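SusD-like carbohydrate binding protein (Bacteroides vulgatus, PDB 3LEW) probably binds carbohydrate at the outer membrane as a SusD-family protein, helping to capture glycans as nutrients. Local coordinates at residues Leu229-Met237 and Val249-Gly257; Phe292-Arg302 and Leu396-Gly404. All coordinates share one frame; numbering follows the deposited sequence. Where two conformers were deposited one is given.

Contact 1. Residues Leu229-Met237 and Val249-Gly257; sequences LLAKDNYLM and VDNKEWIWG
Asn-251 meets the selenium of Met-237 (a selenomethionine) with its amide, ND2 lying 3.4 Å from SE, while its OD1 turns back to accept the backbone N of Glu-253 at 2.8 Å, an Asx turn within the type I turn from Asn-251 to Trp-254. Next comes Lys-252, whose CB sits over one face of the Tyr-235 ring, 4.0 Å from its centroid, a CH-pi contact. The lysine tail then bends at chi3 (-70°) and follows the ring out to its hydroxyl, where one water joins NZ to Tyr-235 OH; that hydroxyl also bonds Glu-241. Another water donates to both Asp-233 OD1 and Lys-252 O, and a further one lies within bonding distance of OD2 and the same carbonyl.

Glu-253 stretches its chain straight across, making a nearly straight bond (175°) of 2.7 Å from Met-237 N to Glu-253 OE1, on the anti lone pair. The same carboxylate forms salt bridges with Arg-345 and Arg-376. With an alanine in place of Glu-253 the Met-237 N-H is likely to lose its acceptor, and the two arginines one of their carboxylate partners, though Glu-401 still faces them. Trp-254 receives Met-237 CE at its ring edge. Last, Ile-255 CD1 meets Leu-229 CD1 tip to tip at 4.2 Å. Opposite Met-344, Ile-255 and Trp-256 together make a classic beta bulge in the two-stranded antiparallel sheet beside helix 219-232.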
loop_
_atom_site.group_PDB
_atom_site.type_symbol
_atom_site.label_atom_id
_atom_site.label_comp_id
_atom_site.label_asym_id
_atom_site.label_seq_id
_atom_site.Cartn_x
_atom_site.Cartn_y
_atom_site.Cartn_z
ATOM N N LEU A 229 18.814 7.405 0.784
ATOM C CA LEU A 229 18.416 6.194 0.051
ATOM C C LEU A 229 18.817 6.318 -1.416
ATOM O O LEU A 229 19.558 5.461 -1.948
ATOM C CB LEU A 229 16.936 5.889 0.229
ATOM C CG LEU A 229 16.536 4.468 -0.203
ATOM C CD1 LEU A 229 15.219 4.018 0.401
ATOM C CD2 LEU A 229 16.508 4.300 -1.736
ATOM N N LEU A 230 18.469 7.432 -2.047
ATOM C CA LEU A 230 18.779 7.570 -3.471
ATOM C C LEU A 230 20.276 7.658 -3.755
ATOM O O LEU A 230 20.715 7.263 -4.856
ATOM C CB LEU A 230 18.055 8.772 -4.061
ATOM C CG LEU A 230 16.536 8.697 -4.124
ATOM C CD1 LEU A 230 15.900 10.063 -4.496
ATOM C CD2 LEU A 230 16.079 7.582 -5.090
ATOM N N ALA A 231 21.053 8.141 -2.775
ATOM C CA ALA A 231 22.538 8.180 -2.897
ATOM C C ALA A 231 23.118 6.769 -2.920
ATOM O O ALA A 231 24.193 6.562 -3.451
ATOM C CB ALA A 231 23.171 9.006 -1.784
ATOM N N LYS A 232 22.406 5.814 -2.334
ATOM C CA LYS A 232 22.804 4.395 -2.301
ATOM C C LYS A 232 22.162 3.563 -3.416
ATOM O O LYS A 232 22.707 2.537 -3.790
ATOM C CB LYS A 232 22.342 3.755 -0.982
ATOM C CG LYS A 232 23.100 4.172 0.253
ATOM C CD LYS A 232 22.299 3.714 1.507
ATOM C CE LYS A 232 23.201 3.277 2.638
ATOM N NZ LYS A 232 23.295 4.291 3.736
ATOM N N ASP A 233 20.958 3.943 -3.866
ATOM C CA ASP A 233 20.181 3.137 -4.787
ATOM C C ASP A 233 19.178 4.004 -5.544
ATOM O O ASP A 233 18.180 4.417 -4.971
ATOM C CB ASP A 233 19.442 2.028 -4.031
ATOM C CG ASP A 233 18.668 1.078 -4.957
ATOM O OD1 ASP A 233 18.840 1.149 -6.218
ATOM O OD2 ASP A 233 17.871 0.245 -4.411
ATOM N N ASN A 234 19.461 4.296 -6.808
ATOM C CA ASN A 234 18.586 5.175 -7.609
ATOM C C ASN A 234 18.066 4.484 -8.866
ATOM O O ASN A 234 17.562 5.126 -9.801
ATOM C CB ASN A 234 19.311 6.510 -7.884
ATOM C CG ASN A 234 20.387 6.411 -8.944
ATOM O OD1 ASN A 234 20.823 7.440 -9.483
ATOM N ND2 ASN A 234 20.836 5.213 -9.246
ATOM N N TYR A 235 18.107 3.152 -8.841
ATOM C CA TYR A 235 17.725 2.330 -9.980
ATOM C C TYR A 235 16.243 2.482 -10.325
ATOM O O TYR A 235 15.375 2.448 -9.452
ATOM C CB TYR A 235 17.974 0.859 -9.706
ATOM C CG TYR A 235 17.685 -0.024 -10.883
ATOM C CD1 TYR A 235 18.602 -0.153 -11.897
ATOM C CD2 TYR A 235 16.490 -0.746 -10.993
ATOM C CE1 TYR A 235 18.360 -0.967 -12.999
ATOM C CE2 TYR A 235 16.243 -1.589 -12.113
ATOM C CZ TYR A 235 17.192 -1.703 -13.097
ATOM O OH TYR A 235 17.022 -2.492 -14.237
ATOM N N LEU A 236 15.970 2.681 -11.604
ATOM C CA LEU A 236 14.615 2.630 -12.104
ATOM C C LEU A 236 14.564 1.562 -13.193
ATOM O O LEU A 236 15.439 1.529 -14.073
ATOM C CB LEU A 236 14.169 3.990 -12.663
ATOM C CG LEU A 236 13.893 5.112 -11.634
ATOM C CD1 LEU A 236 13.575 6.463 -12.287
ATOM C CD2 LEU A 236 12.738 4.717 -10.664
HETATM N N MSE A 237 13.549 0.702 -13.135
HETATM C CA MSE A 237 13.504 -0.486 -13.995
HETATM C C MSE A 237 13.260 -0.117 -15.449
HETATM O O MSE A 237 12.778 0.978 -15.773
HETATM C CB MSE A 237 12.465 -1.495 -13.479
HETATM C CG MSE A 237 11.007 -1.086 -13.649
HETATM SE SE MSE A 237 9.795 -2.463 -13.107
HETATM C CE MSE A 237 9.620 -1.803 -11.322
ATOM N N VAL A 249 10.269 -10.744 -6.726
ATOM C CA VAL A 249 11.132 -9.916 -5.886
ATOM C C VAL A 249 12.551 -9.735 -6.468
ATOM O O VAL A 249 13.299 -8.842 -6.006
ATOM C CB VAL A 249 11.283 -10.496 -4.440
ATOM C CG1 VAL A 249 9.944 -10.475 -3.697
ATOM C CG2 VAL A 249 11.932 -11.886 -4.482
ATOM N N ASP A 250 12.897 -10.539 -7.469
ATOM C CA ASP A 250 14.178 -10.462 -8.135
ATOM C C ASP A 250 14.376 -9.099 -8.869
ATOM O O ASP A 250 15.475 -8.713 -9.176
ATOM C CB ASP A 250 14.410 -11.666 -9.082
ATOM C CG ASP A 250 14.360 -13.051 -8.375
ATOM O OD1 ASP A 250 14.657 -13.123 -7.167
ATOM O OD2 ASP A 250 14.065 -14.105 -9.052
ATOM N N ASN A 251 13.314 -8.346 -9.106
ATOM C CA ASN A 251 13.420 -7.062 -9.804
ATOM C C ASN A 251 14.288 -6.076 -9.009
ATOM O O ASN A 251 14.067 -5.864 -7.792
ATOM C CB ASN A 251 11.985 -6.584 -10.028
ATOM C CG ASN A 251 11.881 -5.307 -10.782
ATOM O OD1 ASN A 251 12.484 -4.308 -10.413
ATOM N ND2 ASN A 251 11.105 -5.329 -11.877
ATOM N N LYS A 252 15.271 -5.447 -9.674
ATOM C CA LYS A 252 16.213 -4.548 -8.974
ATOM C C LYS A 252 15.592 -3.251 -8.449
ATOM O O LYS A 252 16.209 -2.555 -7.645
ATOM C CB LYS A 252 17.426 -4.215 -9.842
ATOM C CG LYS A 252 18.429 -5.384 -9.959
ATOM C CD LYS A 252 19.535 -5.116 -11.029
ATOM C CE LYS A 252 18.971 -5.151 -12.445
ATOM N NZ LYS A 252 19.987 -4.714 -13.458
ATOM N N GLU A 253 14.406 -2.903 -8.915
ATOM C CA GLU A 253 13.754 -1.709 -8.393
ATOM C C GLU A 253 12.956 -1.998 -7.125
ATOM O O GLU A 253 12.528 -1.083 -6.410
ATOM C CB GLU A 253 12.857 -1.087 -9.481
ATOM C CG GLU A 253 12.725 0.411 -9.279
ATOM C CD GLU A 253 11.572 1.054 -10.010
ATOM O OE1 GLU A 253 11.571 1.073 -11.276
ATOM O OE2 GLU A 253 10.652 1.553 -9.326
ATOM N N TRP A 254 12.666 -3.264 -6.858
ATOM C CA TRP A 254 11.950 -3.624 -5.632
ATOM C C TRP A 254 12.922 -3.555 -4.468
ATOM O O TRP A 254 13.866 -4.329 -4.386
ATOM C CB TRP A 254 11.336 -5.012 -5.689
ATOM C CG TRP A 254 10.231 -5.241 -6.649
ATOM C CD1 TRP A 254 10.038 -4.646 -7.887
ATOM C CD2 TRP A 254 9.182 -6.213 -6.508
ATOM N NE1 TRP A 254 8.923 -5.189 -8.506
ATOM C CE2 TRP A 254 8.391 -6.158 -7.693
ATOM C CE3 TRP A 254 8.844 -7.131 -5.502
ATOM C CZ2 TRP A 254 7.305 -6.994 -7.890
ATOM C CZ3 TRP A 254 7.772 -7.994 -5.711
ATOM C CH2 TRP A 254 6.999 -7.898 -6.905
ATOM N N ILE A 255 12.646 -2.646 -3.549
ATOM C CA ILE A 255 13.382 -2.529 -2.298
ATOM C C ILE A 255 12.895 -3.553 -1.284
ATOM O O ILE A 255 13.692 -4.131 -0.556
ATOM C CB ILE A 255 13.205 -1.117 -1.728
ATOM C CG1 ILE A 255 13.837 -0.099 -2.697
ATOM C CG2 ILE A 255 13.849 -1.004 -0.357
ATOM C CD1 ILE A 255 13.538 1.358 -2.323
ATOM N N TRP A 256 11.592 -3.825 -1.299
ATOM C CA TRP A 256 10.978 -4.656 -0.296
ATOM C C TRP A 256 9.816 -5.385 -0.906
ATOM O O TRP A 256 8.974 -4.774 -1.592
ATOM C CB TRP A 256 10.474 -3.761 0.851
ATOM C CG TRP A 256 10.273 -4.393 2.194
ATOM C CD1 TRP A 256 10.939 -5.466 2.730
ATOM C CD2 TRP A 256 9.476 -3.863 3.259
ATOM N NE1 TRP A 256 10.569 -5.662 4.037
ATOM C CE2 TRP A 256 9.641 -4.718 4.374
ATOM C CE3 TRP A 256 8.588 -2.787 3.364
ATOM C CZ2 TRP A 256 8.964 -4.511 5.588
ATOM C CZ3 TRP A 256 7.923 -2.614 4.548
ATOM C CH2 TRP A 256 8.108 -3.470 5.636
ATOM N N GLY A 257 9.748 -6.676 -0.641
ATOM C CA GLY A 257 8.667 -7.463 -1.139
ATOM C C GLY A 257 8.626 -8.860 -0.558
ATOM O O GLY A 257 9.578 -9.326 0.074
HETATM O O HOH W 1 18.738 -1.535 -7.275
HETATM O O HOH W 2 16.028 -1.764 -4.905
HETATM O O HOH W 3 18.407 -4.341 -15.899
#

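Contact 2. Residues Phe292-Arg302 and Leu396-Gly404; sequences FRDLFEDGDYR and LERRKELWG
Phe-296 lays one ring face over the aliphatic part of Lys-400, CE standing 4.0 Å from the ring centroid in a CH-pi contact, with the two side chains running past each other in opposite directions. A bend at chi3 (66°) carries the lysine amine to Glu-397 OE1, and two waters join NZ to Glu-297; one of them also reaches Asp-300. Beside it, the Arg-302 guanidinium, with Phe-296 CE2 over one face, is fixed in rotation from two sides. Asp-300 takes it side-on, OD1 from NE at 2.9 Å and OD2 from NH2, both on syn lone pairs. Glu-397 takes it end-on through OE2 alone, 2.7 Å from NH2 and 2.8 Å from NH1, its carboxylate only 20° from the guanidinium plane. NH1 also gives a more bent bond to Glu-401 OE1, tilted from that plane. Lys-373 pairs with Glu-397, and Arg-345 and Arg-376 with Glu-401, which probably helps offset this concentration of acids. Phe-292 lies between Phe-296 CE1 on one face and Trp-403 CD1 on the other, the latter 3.5 Å from Phe-292 CZ. Together this is a buried salt-bridge network flanked by the Phe-296 ring, with Phe-292 and Trp-403 packed alongside, joining the loop before strand 306-309 to the C-terminal end of helix 387-401.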
loop_
_atom_site.group_PDB
_atom_site.type_symbol
_atom_site.label_atom_id
_atom_site.label_comp_id
_atom_site.label_asym_id
_atom_site.label_seq_id
_atom_site.Cartn_x
_atom_site.Cartn_y
_atom_site.Cartn_z
ATOM N N PHE A 292 -8.512 6.969 -16.475
ATOM C CA PHE A 292 -7.136 6.911 -15.968
ATOM C C PHE A 292 -6.100 6.839 -17.094
ATOM O O PHE A 292 -5.026 7.391 -16.973
ATOM C CB PHE A 292 -7.014 5.720 -15.034
ATOM C CG PHE A 292 -5.625 5.461 -14.510
ATOM C CD1 PHE A 292 -5.093 6.270 -13.540
ATOM C CD2 PHE A 292 -4.875 4.400 -14.998
ATOM C CE1 PHE A 292 -3.864 6.000 -12.994
ATOM C CE2 PHE A 292 -3.620 4.135 -14.474
ATOM C CZ PHE A 292 -3.116 4.964 -13.491
ATOM N N ARG A 293 -6.452 6.213 -18.217
ATOM C CA ARG A 293 -5.543 6.094 -19.353
ATOM C C ARG A 293 -5.250 7.483 -19.956
ATOM O O ARG A 293 -4.154 7.717 -20.441
ATOM C CB ARG A 293 -6.118 5.161 -20.405
ATOM C CG ARG A 293 -5.179 4.852 -21.586
ATOM C CD ARG A 293 -5.761 3.768 -22.457
ATOM N NE ARG A 293 -4.814 3.237 -23.441
ATOM C CZ ARG A 293 -4.466 3.854 -24.571
ATOM N NH1 ARG A 293 -4.967 5.048 -24.887
ATOM N NH2 ARG A 293 -3.591 3.276 -25.400
ATOM N N ASP A 294 -6.220 8.395 -19.893
ATOM C CA ASP A 294 -6.016 9.762 -20.357
ATOM C C ASP A 294 -5.041 10.613 -19.535
ATOM O O ASP A 294 -4.681 11.727 -19.964
ATOM C CB ASP A 294 -7.372 10.486 -20.418
ATOM C CG ASP A 294 -8.293 9.898 -21.457
ATOM O OD1 ASP A 294 -7.766 9.304 -22.439
ATOM O OD2 ASP A 294 -9.536 10.061 -21.300
ATOM N N LEU A 295 -4.643 10.143 -18.363
ATOM C CA LEU A 295 -3.621 10.809 -17.579
ATOM C C LEU A 295 -2.218 10.645 -18.146
ATOM O O LEU A 295 -1.309 11.345 -17.681
ATOM C CB LEU A 295 -3.635 10.324 -16.127
ATOM C CG LEU A 295 -4.940 10.476 -15.333
ATOM C CD1 LEU A 295 -4.788 9.981 -13.874
ATOM C CD2 LEU A 295 -5.413 11.937 -15.379
ATOM N N PHE A 296 -2.040 9.737 -19.125
ATOM C CA PHE A 296 -0.754 9.418 -19.711
ATOM C C PHE A 296 -0.595 10.059 -21.068
ATOM O O PHE A 296 -1.539 10.098 -21.863
ATOM C CB PHE A 296 -0.568 7.891 -19.857
ATOM C CG PHE A 296 -0.613 7.142 -18.550
ATOM C CD1 PHE A 296 -1.819 6.804 -17.958
ATOM C CD2 PHE A 296 0.560 6.792 -17.902
ATOM C CE1 PHE A 296 -1.851 6.154 -16.712
ATOM C CE2 PHE A 296 0.530 6.126 -16.716
ATOM C CZ PHE A 296 -0.676 5.788 -16.121
ATOM N N GLU A 297 0.603 10.566 -21.346
ATOM C CA GLU A 297 0.940 11.036 -22.684
ATOM C C GLU A 297 1.320 9.869 -23.614
ATOM O O GLU A 297 1.967 8.915 -23.216
ATOM C CB GLU A 297 2.106 12.040 -22.642
ATOM C CG GLU A 297 1.849 13.324 -21.898
ATOM C CD GLU A 297 2.250 13.251 -20.429
ATOM O OE1 GLU A 297 3.191 12.513 -20.111
ATOM O OE2 GLU A 297 1.608 13.915 -19.591
ATOM N N ASP A 298 0.960 9.971 -24.875
ATOM C CA ASP A 298 1.429 9.012 -25.867
ATOM C C ASP A 298 2.959 9.014 -25.865
ATOM O O ASP A 298 3.587 10.084 -25.800
ATOM C CB ASP A 298 0.943 9.406 -27.274
ATOM C CG ASP A 298 -0.548 9.183 -27.485
ATOM O OD1 ASP A 298 -1.232 8.554 -26.634
ATOM O OD2 ASP A 298 -1.008 9.636 -28.568
ATOM N N GLY A 299 3.557 7.829 -25.918
ATOM C CA GLY A 299 5.005 7.680 -25.732
ATOM C C GLY A 299 5.375 7.123 -24.362
ATOM O O GLY A 299 6.440 6.530 -24.200
ATOM N N ASP A 300 4.495 7.284 -23.369
ATOM C CA ASP A 300 4.716 6.713 -22.043
ATOM C C ASP A 300 4.339 5.258 -22.150
ATOM O O ASP A 300 3.212 4.954 -22.510
ATOM C CB ASP A 300 3.795 7.425 -21.061
ATOM C CG ASP A 300 3.974 6.992 -19.622
ATOM O OD1 ASP A 300 4.227 5.781 -19.296
ATOM O OD2 ASP A 300 3.759 7.887 -18.772
ATOM N N TYR A 301 5.271 4.357 -21.895
ATOM C CA TYR A 301 4.989 2.946 -22.117
ATOM C C TYR A 301 3.968 2.361 -21.160
ATOM O O TYR A 301 3.416 1.304 -21.445
ATOM C CB TYR A 301 6.259 2.104 -22.159
ATOM C CG TYR A 301 7.144 2.067 -20.921
ATOM C CD1 TYR A 301 6.754 1.445 -19.740
ATOM C CD2 TYR A 301 8.438 2.597 -20.969
ATOM C CE1 TYR A 301 7.632 1.389 -18.630
ATOM C CE2 TYR A 301 9.307 2.521 -19.884
ATOM C CZ TYR A 301 8.885 1.931 -18.708
ATOM O OH TYR A 301 9.802 1.852 -17.668
ATOM N N ARG A 302 3.676 3.049 -20.047
ATOM C CA ARG A 302 2.637 2.590 -19.147
ATOM C C ARG A 302 1.238 2.672 -19.797
ATOM O O ARG A 302 0.332 1.879 -19.445
ATOM C CB ARG A 302 2.693 3.341 -17.809
ATOM C CG ARG A 302 4.046 3.182 -17.085
ATOM C CD ARG A 302 4.194 4.123 -15.902
ATOM N NE ARG A 302 4.213 5.527 -16.363
ATOM C CZ ARG A 302 4.246 6.573 -15.541
ATOM N NH1 ARG A 302 4.373 6.395 -14.223
ATOM N NH2 ARG A 302 4.232 7.811 -16.031
ATOM N N LEU A 396 -0.478 13.257 -9.007
ATOM C CA LEU A 396 -0.954 12.589 -10.215
ATOM C C LEU A 396 0.040 11.528 -10.654
ATOM O O LEU A 396 -0.351 10.413 -10.999
ATOM C CB LEU A 396 -1.230 13.561 -11.362
ATOM C CG LEU A 396 -2.600 14.238 -11.275
ATOM C CD1 LEU A 396 -2.603 15.522 -12.090
ATOM C CD2 LEU A 396 -3.688 13.293 -11.738
ATOM N N GLU A 397 1.316 11.865 -10.628
ATOM C CA GLU A 397 2.351 10.872 -11.001
ATOM C C GLU A 397 2.378 9.688 -10.014
ATOM O O GLU A 397 2.639 8.558 -10.425
ATOM C CB GLU A 397 3.725 11.551 -11.180
ATOM C CG GLU A 397 4.738 10.722 -11.934
ATOM C CD GLU A 397 4.313 10.357 -13.345
ATOM O OE1 GLU A 397 3.808 11.215 -14.103
ATOM O OE2 GLU A 397 4.435 9.162 -13.654
ATOM N N ARG A 398 2.107 9.911 -8.714
ATOM C CA ARG A 398 1.908 8.785 -7.792
ATOM C C ARG A 398 0.779 7.839 -8.253
ATOM O O ARG A 398 0.948 6.642 -8.210
ATOM C CB ARG A 398 1.583 9.265 -6.363
ATOM C CG ARG A 398 2.740 9.941 -5.676
ATOM C CD ARG A 398 2.337 10.496 -4.283
ATOM N NE ARG A 398 1.916 9.437 -3.401
ATOM C CZ ARG A 398 2.700 8.706 -2.605
ATOM N NH1 ARG A 398 3.990 8.934 -2.511
ATOM N NH2 ARG A 398 2.166 7.718 -1.887
ATOM N N ARG A 399 -0.380 8.389 -8.644
ATOM C CA ARG A 399 -1.501 7.577 -9.110
ATOM C C ARG A 399 -1.115 6.800 -10.357
ATOM O O ARG A 399 -1.519 5.642 -10.509
ATOM C CB ARG A 399 -2.715 8.475 -9.396
ATOM C CG ARG A 399 -3.328 9.028 -8.069
ATOM C CD ARG A 399 -4.267 10.162 -8.367
ATOM N NE ARG A 399 -5.351 9.755 -9.247
ATOM C CZ ARG A 399 -6.177 10.620 -9.844
ATOM N NH1 ARG A 399 -6.037 11.930 -9.656
ATOM N NH2 ARG A 399 -7.154 10.200 -10.625
ATOM N N LYS A 400 -0.344 7.436 -11.210
ATOM C CA LYS A 400 0.046 6.840 -12.498
ATOM C C LYS A 400 1.076 5.727 -12.290
ATOM O O LYS A 400 0.931 4.649 -12.840
ATOM C CB LYS A 400 0.598 7.902 -13.428
ATOM C CG LYS A 400 -0.434 8.894 -13.932
ATOM C CD LYS A 400 0.247 10.114 -14.542
ATOM C CE LYS A 400 1.045 9.760 -15.839
ATOM N NZ LYS A 400 1.918 10.909 -16.278
ATOM N N GLU A 401 2.087 6.001 -11.499
ATOM C CA GLU A 401 3.215 5.062 -11.307
ATOM C C GLU A 401 2.897 3.941 -10.333
ATOM O O GLU A 401 3.427 2.835 -10.485
ATOM C CB GLU A 401 4.460 5.837 -10.845
ATOM C CG GLU A 401 5.714 4.986 -10.469
ATOM C CD GLU A 401 6.328 4.204 -11.617
ATOM O OE1 GLU A 401 5.999 4.472 -12.793
ATOM O OE2 GLU A 401 7.173 3.316 -11.341
ATOM N N LEU A 402 2.106 4.249 -9.294
ATOM C CA LEU A 402 1.833 3.319 -8.185
ATOM C C LEU A 402 0.444 2.646 -8.246
ATOM O O LEU A 402 -0.004 2.052 -7.261
ATOM C CB LEU A 402 2.010 4.019 -6.825
ATOM C CG LEU A 402 3.394 4.649 -6.635
ATOM C CD1 LEU A 402 3.422 5.511 -5.335
ATOM C CD2 LEU A 402 4.528 3.609 -6.624
ATOM N N TRP A 403 -0.208 2.739 -9.387
ATOM C CA TRP A 403 -1.546 2.167 -9.587
ATOM C C TRP A 403 -1.569 0.722 -9.130
ATOM O O TRP A 403 -0.725 -0.088 -9.525
ATOM C CB TRP A 403 -1.959 2.239 -11.073
ATOM C CG TRP A 403 -3.376 1.772 -11.317
ATOM C CD1 TRP A 403 -4.497 2.561 -11.408
ATOM C CD2 TRP A 403 -3.845 0.396 -11.450
ATOM N NE1 TRP A 403 -5.616 1.772 -11.634
ATOM C CE2 TRP A 403 -5.230 0.445 -11.650
ATOM C CE3 TRP A 403 -3.215 -0.855 -11.433
ATOM C CZ2 TRP A 403 -6.000 -0.708 -11.783
ATOM C CZ3 TRP A 403 -4.000 -1.994 -11.574
ATOM C CH2 TRP A 403 -5.367 -1.897 -11.766
ATOM N N GLY A 404 -2.531 0.379 -8.291
ATOM C CA GLY A 404 -2.656 -1.001 -7.875
ATOM C C GLY A 404 -1.718 -1.500 -6.772
ATOM O O GLY A 404 -1.868 -2.633 -6.326
HETATM O O HOH W 4 0.745 13.282 -16.993
HETATM O O HOH W 5 2.475 10.198 -18.960
#

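In the fold
Coming from the N terminus, the chain leaves helix 219-232 and, after an excursion of 11 residues that includes the short helix 239-242, returns along 249-257 to close contact 1, a local loop. Contact 2 opens only later and spans far more: 93 residues, with strands 306-309, 321-326 and 341-345 and helices 346-359 and 365-376 among them, before it ties the loop between strands 286-288 and 306-309 to the end of helix 387-401. The two therefore follow in series and neither nest nor cross. Their centres lie 20 Å apart, yet they touch where Met-237 O packs near Tyr-301 OH. Arg-345 and Arg-376 also join them, each pairing with Glu-253 in contact 1 and Glu-401 in contact 2.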